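Local coordinates for protein particle-associated lyase (Acinetobacter bacteriophage AP22, PDB 4Y9V) that binds the capsular polysaccharide of Acinetobacter baumannii and probably cleaves it as a trimeric phage tailspike lyase, at residues K75-V86 with F96-N107. Sequence-based numbering, arbitrary orientation.
With EDO (1,2-ethanediol), chain G; EDO (1,2-ethanediol), chain J; EDO (1,2-ethanediol), chain B.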
loop_
_atom_site.group_PDB
_atom_site.type_symbol
_atom_site.label_atom_id
_atom_site.label_comp_id
_atom_site.label_asym_id
_atom_site.label_seq_id
_atom_site.Cartn_x
_atom_site.Cartn_y
_atom_site.Cartn_z
ATOM N N LYS A 75 8.734 -6.181 40.243
ATOM C CA LYS A 75 8.844 -5.961 38.794
ATOM C C LYS A 75 7.881 -6.748 37.948
ATOM O O LYS A 75 7.861 -6.533 36.696
ATOM C CB LYS A 75 10.273 -6.274 38.354
ATOM C CG LYS A 75 11.322 -5.325 38.922
ATOM C CD LYS A 75 12.738 -5.710 38.953
ATOM C CE LYS A 75 13.565 -4.518 39.475
ATOM N NZ LYS A 75 13.276 -4.185 40.919
ATOM N N LYS A 76 7.082 -7.606 38.566
ATOM C CA LYS A 76 6.087 -8.336 37.777
ATOM C C LYS A 76 5.027 -8.770 38.765
ATOM O O LYS A 76 5.312 -9.524 39.709
ATOM C CB LYS A 76 6.776 -9.499 37.078
ATOM C CG LYS A 76 5.882 -10.267 36.134
ATOM C CD LYS A 76 6.688 -11.316 35.400
ATOM C CE LYS A 76 5.885 -12.151 34.476
ATOM N NZ LYS A 76 6.724 -13.035 33.569
ATOM N N LEU A 77 3.795 -8.309 38.532
ATOM C CA LEU A 77 2.699 -8.593 39.443
ATOM C C LEU A 77 1.603 -9.386 38.734
ATOM O O LEU A 77 1.067 -8.929 37.704
ATOM C CB LEU A 77 2.089 -7.296 39.975
ATOM C CG LEU A 77 0.917 -7.469 40.964
ATOM C CD1 LEU A 77 1.391 -8.063 42.271
ATOM C CD2 LEU A 77 0.183 -6.156 41.147
ATOM N N HIS A 78 1.254 -10.528 39.293
ATOM C CA HIS A 78 0.134 -11.350 38.817
ATOM C C HIS A 78 -1.121 -10.949 39.579
ATOM O O HIS A 78 -1.081 -10.789 40.802
ATOM C CB HIS A 78 0.440 -12.829 39.030
ATOM C CG HIS A 78 1.563 -13.313 38.207
ATOM N ND1 HIS A 78 2.882 -13.128 38.486
ATOM C CD2 HIS A 78 1.475 -13.992 37.019
ATOM C CE1 HIS A 78 3.589 -13.700 37.427
ATOM N NE2 HIS A 78 2.733 -14.223 36.582
ATOM N N VAL A 79 -2.227 -10.798 38.861
ATOM C CA VAL A 79 -3.502 -10.355 39.440
ATOM C C VAL A 79 -4.612 -11.337 39.094
ATOM O O VAL A 79 -4.859 -11.614 37.908
ATOM C CB VAL A 79 -3.853 -8.932 38.997
ATOM C CG1 VAL A 79 -5.161 -8.482 39.616
ATOM C CG2 VAL A 79 -2.726 -7.965 39.326
ATOM N N LYS A 80 -5.301 -11.820 40.120
ATOM C CA LYS A 80 -6.463 -12.675 39.987
ATOM C C LYS A 80 -7.642 -11.901 39.489
ATOM O O LYS A 80 -7.898 -10.738 39.850
ATOM C CB LYS A 80 -6.775 -13.267 41.366
ATOM C CG LYS A 80 -7.967 -14.193 41.438
ATOM C CD LYS A 80 -8.144 -14.875 42.804
ATOM C CE LYS A 80 -9.408 -15.658 42.921
ATOM N NZ LYS A 80 -9.381 -16.887 42.067
ATOM N N SER A 81 -8.462 -12.563 38.665
ATOM C CA SER A 81 -9.636 -11.954 38.045
ATOM C C SER A 81 -10.711 -11.593 39.088
ATOM O O SER A 81 -11.396 -12.460 39.634
ATOM C CB SER A 81 -10.231 -12.960 37.074
ATOM O OG SER A 81 -11.332 -12.433 36.398
ATOM N N ARG A 82 -10.854 -10.290 39.305
ATOM C CA ARG A 82 -11.891 -9.649 40.091
ATOM C C ARG A 82 -12.026 -8.227 39.536
ATOM O O ARG A 82 -11.123 -7.752 38.851
ATOM C CB ARG A 82 -11.567 -9.520 41.620
ATOM C CG ARG A 82 -11.188 -10.783 42.351
ATOM C CD ARG A 82 -10.985 -10.460 43.830
ATOM N NE ARG A 82 -10.595 -11.555 44.692
ATOM C CZ ARG A 82 -9.340 -11.922 44.936
ATOM N NH1 ARG A 82 -8.304 -11.333 44.343
ATOM N NH2 ARG A 82 -9.110 -12.892 45.803
ATOM N N GLU A 83 -13.099 -7.543 39.913
ATOM C CA GLU A 83 -13.190 -6.100 39.725
ATOM C C GLU A 83 -12.682 -5.423 41.003
ATOM O O GLU A 83 -13.243 -5.701 42.092
ATOM C CB GLU A 83 -14.582 -5.642 39.376
ATOM C CG GLU A 83 -14.648 -4.157 39.114
ATOM C CD GLU A 83 -15.963 -3.669 38.590
ATOM O OE1 GLU A 83 -16.433 -4.243 37.583
ATOM O OE2 GLU A 83 -16.535 -2.670 39.118
ATOM N N TYR A 84 -11.688 -4.578 40.885
ATOM C CA TYR A 84 -11.061 -3.900 42.022
ATOM C C TYR A 84 -11.323 -2.411 41.954
ATOM O O TYR A 84 -11.056 -1.765 40.922
ATOM C CB TYR A 84 -9.561 -4.105 41.992
ATOM C CG TYR A 84 -9.105 -5.537 42.045
ATOM C CD1 TYR A 84 -8.972 -6.206 43.245
ATOM C CD2 TYR A 84 -8.796 -6.243 40.886
ATOM C CE1 TYR A 84 -8.543 -7.517 43.305
ATOM C CE2 TYR A 84 -8.375 -7.551 40.929
ATOM C CZ TYR A 84 -8.232 -8.196 42.128
ATOM O OH TYR A 84 -7.801 -9.490 42.225
ATOM N N ILE A 85 -11.727 -1.820 43.082
ATOM C CA ILE A 85 -11.810 -0.375 43.227
ATOM C C ILE A 85 -10.400 0.217 43.292
ATOM O O ILE A 85 -9.570 -0.238 44.087
ATOM C CB ILE A 85 -12.598 -0.035 44.491
ATOM C CG1 ILE A 85 -14.039 -0.493 44.358
ATOM C CG2 ILE A 85 -12.493 1.437 44.823
ATOM C CD1 ILE A 85 -14.845 -0.425 45.653
ATOM N N VAL A 86 -10.140 1.251 42.472
ATOM C CA VAL A 86 -8.890 1.984 42.486
ATOM C C VAL A 86 -9.240 3.479 42.408
ATOM O O VAL A 86 -9.381 4.046 41.329
ATOM C CB VAL A 86 -7.933 1.602 41.347
ATOM C CG1 VAL A 86 -6.637 2.369 41.464
ATOM C CG2 VAL A 86 -7.694 0.096 41.308
ATOM N N PHE A 96 7.440 -1.685 35.278
ATOM C CA PHE A 96 6.439 -2.481 35.966
ATOM C C PHE A 96 5.725 -3.326 34.940
ATOM O O PHE A 96 5.427 -2.819 33.866
ATOM C CB PHE A 96 5.447 -1.546 36.688
ATOM C CG PHE A 96 4.563 -2.260 37.673
ATOM C CD1 PHE A 96 3.346 -2.792 37.305
ATOM C CD2 PHE A 96 4.992 -2.392 38.980
ATOM C CE1 PHE A 96 2.538 -3.459 38.254
ATOM C CE2 PHE A 96 4.197 -3.037 39.894
ATOM C CZ PHE A 96 2.987 -3.585 39.551
ATOM N N GLU A 97 5.395 -4.558 35.295
ATOM C CA GLU A 97 4.661 -5.460 34.419
ATOM C C GLU A 97 3.478 -6.084 35.154
ATOM O O GLU A 97 3.676 -6.686 36.219
ATOM C CB GLU A 97 5.576 -6.562 33.896
ATOM C CG GLU A 97 4.847 -7.579 33.020
ATOM C CD GLU A 97 5.701 -8.618 32.340
ATOM O OE1 GLU A 97 6.925 -8.676 32.615
ATOM O OE2 GLU A 97 5.144 -9.386 31.500
ATOM N N PHE A 98 2.292 -5.948 34.584
ATOM C CA PHE A 98 1.128 -6.697 35.027
ATOM C C PHE A 98 0.972 -7.979 34.207
ATOM O O PHE A 98 1.091 -7.971 32.975
ATOM C CB PHE A 98 -0.178 -5.911 34.784
ATOM C CG PHE A 98 -0.425 -4.799 35.763
ATOM C CD1 PHE A 98 -1.064 -5.070 36.987
ATOM C CD2 PHE A 98 -0.086 -3.462 35.501
ATOM C CE1 PHE A 98 -1.369 -4.055 37.859
ATOM C CE2 PHE A 98 -0.393 -2.454 36.397
ATOM C CZ PHE A 98 -1.041 -2.747 37.575
ATOM N N VAL A 99 0.587 -9.060 34.907
ATOM C CA VAL A 99 0.087 -10.279 34.295
ATOM C C VAL A 99 -1.305 -10.498 34.892
ATOM O O VAL A 99 -1.467 -11.039 35.985
ATOM C CB VAL A 99 0.984 -11.496 34.505
ATOM C CG1 VAL A 99 0.433 -12.666 33.695
ATOM C CG2 VAL A 99 2.411 -11.205 34.150
ATOM N N ASN A 100 -2.326 -10.004 34.184
ATOM C CA ASN A 100 -3.692 -9.995 34.665
ATOM C C ASN A 100 -4.517 -11.123 34.059
ATOM O O ASN A 100 -4.486 -11.305 32.848
ATOM C CB ASN A 100 -4.343 -8.655 34.343
ATOM C CG ASN A 100 -3.671 -7.514 35.085
ATOM O OD1 ASN A 100 -3.148 -7.668 36.151
ATOM N ND2 ASN A 100 -3.719 -6.316 34.482
ATOM N N GLU A 101 -5.273 -11.853 34.875
ATOM C CA GLU A 101 -6.238 -12.798 34.354
ATOM C C GLU A 101 -7.323 -12.041 33.582
ATOM O O GLU A 101 -7.696 -10.916 33.961
ATOM C CB GLU A 101 -6.830 -13.636 35.485
ATOM C CG GLU A 101 -5.854 -14.602 36.128
ATOM C CD GLU A 101 -6.513 -15.531 37.134
ATOM O OE1 GLU A 101 -7.583 -15.148 37.689
ATOM O OE2 GLU A 101 -5.983 -16.633 37.420
ATOM N N THR A 102 -7.896 -12.660 32.576
ATOM C CA THR A 102 -9.048 -12.081 31.905
ATOM C C THR A 102 -10.143 -11.812 32.934
ATOM O O THR A 102 -10.371 -12.638 33.836
ATOM C CB THR A 102 -9.533 -13.041 30.812
ATOM O OG1 THR A 102 -8.462 -13.152 29.853
ATOM C CG2 THR A 102 -10.793 -12.530 30.114
ATOM N N GLY A 103 -10.817 -10.699 32.784
ATOM C CA GLY A 103 -11.839 -10.282 33.729
ATOM C C GLY A 103 -11.316 -9.498 34.926
ATOM O O GLY A 103 -12.103 -9.012 35.739
ATOM N N THR A 104 -10.010 -9.326 35.001
ATOM C CA THR A 104 -9.450 -8.355 35.943
ATOM C C THR A 104 -9.868 -6.959 35.466
ATOM O O THR A 104 -9.516 -6.576 34.336
ATOM C CB THR A 104 -7.913 -8.442 35.978
ATOM O OG1 THR A 104 -7.521 -9.738 36.423
ATOM C CG2 THR A 104 -7.342 -7.418 36.899
ATOM N N VAL A 105 -10.569 -6.217 36.307
ATOM C CA VAL A 105 -11.043 -4.892 35.930
ATOM C C VAL A 105 -10.628 -3.933 37.045
ATOM O O VAL A 105 -10.893 -4.221 38.233
ATOM C CB VAL A 105 -12.561 -4.856 35.703
ATOM C CG1 VAL A 105 -13.054 -3.460 35.443
ATOM C CG2 VAL A 105 -12.912 -5.775 34.542
ATOM N N PHE A 106 -10.050 -2.798 36.686
ATOM C CA PHE A 106 -9.766 -1.736 37.648
ATOM C C PHE A 106 -10.843 -0.652 37.479
ATOM O O PHE A 106 -10.966 -0.070 36.417
ATOM C CB PHE A 106 -8.355 -1.158 37.469
ATOM C CG PHE A 106 -7.302 -2.232 37.642
ATOM C CD1 PHE A 106 -7.048 -2.790 38.879
ATOM C CD2 PHE A 106 -6.565 -2.696 36.573
ATOM C CE1 PHE A 106 -6.104 -3.793 39.025
ATOM C CE2 PHE A 106 -5.637 -3.702 36.735
ATOM C CZ PHE A 106 -5.392 -4.246 37.971
ATOM N N ASN A 107 -11.638 -0.465 38.537
ATOM C CA ASN A 107 -12.725 0.510 38.513
ATOM C C ASN A 107 -12.235 1.787 39.198
ATOM O O ASN A 107 -12.119 1.823 40.439
ATOM C CB ASN A 107 -13.997 -0.061 39.168
ATOM C CG ASN A 107 -15.178 0.844 38.876
ATOM O OD1 ASN A 107 -15.043 2.049 38.740
ATOM N ND2 ASN A 107 -16.329 0.212 38.799
HETATM C C1 EDO G . -3.237 -14.830 40.631
HETATM O O1 EDO G . -2.588 -13.778 41.226
HETATM C C2 EDO G . -3.290 -14.741 39.085
HETATM O O2 EDO G . -2.038 -14.946 38.496
HETATM C C1 EDO J . 8.266 -10.485 41.195
HETATM O O1 EDO J . 8.806 -9.547 40.255
HETATM C C2 EDO J . 9.082 -10.532 42.448
HETATM O O2 EDO J . 9.030 -9.311 43.155
HETATM C C1 EDO B . -6.510 -19.998 37.855
HETATM O O1 EDO B . -7.297 -19.162 36.997
HETATM C C2 EDO B . -7.209 -20.259 39.152
HETATM O O2 EDO B . -8.389 -21.014 38.970
HETATM O O HOH W 1 8.951 -7.927 34.307
HETATM O O HOH W 2 8.202 -11.070 32.311
HETATM O O HOH W 3 -9.226 -16.758 39.127
#
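Leu77 to Val79 pairs in parallel with Phe98 to Asn100, and past the corner Glu83 to Ile85 pairs with Val105 to Asn107; the two ladders differ in register by one residue. In the first, Leu77 N donates almost straight to Glu97 O (2.8 Å). Between the ladders, Glu101 reaches across with its carboxylate: in the conformer modelled here, OE1 takes Ser81 N at 2.9 Å on its anti side, 28° out of the carboxylate plane. Ser81 OG, anti to its own backbone N (chi1 -178°), swings over to donate to Thr102 O at 2.7 Å; the serine's backbone N and hydroxyl both hold the type II turn Glu101 to Thr104. Segment 75-86 stacks on 96-107 as one turn of chain on the next, paired on both sides of a corner, consistent with the right-handed parallel beta-helix of the pectin lyase-like family; helices 47-54 and 63-71 pack against the inward-facing residues. On that inner side Val79 CG1 meets Thr104 CG2 at 3.6 Å, while Leu77 CB rests on Phe96 CZ. Asn100 OD1 is buried against Val79 CB without a polar partner, although its ND2 is held by Tyr215 O. Farther along, Val86 CG2 comes within 3.8 Å of Phe106 CD1. On the opposite face, Val99 CG2 lies over the His78 ring, a CH-pi contact 4.2 Å from its centroid. There too Asn107 ND2, in one of its two modelled conformers, donates to Glu83 OE2 at 2.9 Å; the oxygen lies in the amide plane, but the nitrogen stands 45° out of the carboxylate plane. Lys76 of the second subunit packs on Val99 and Glu101.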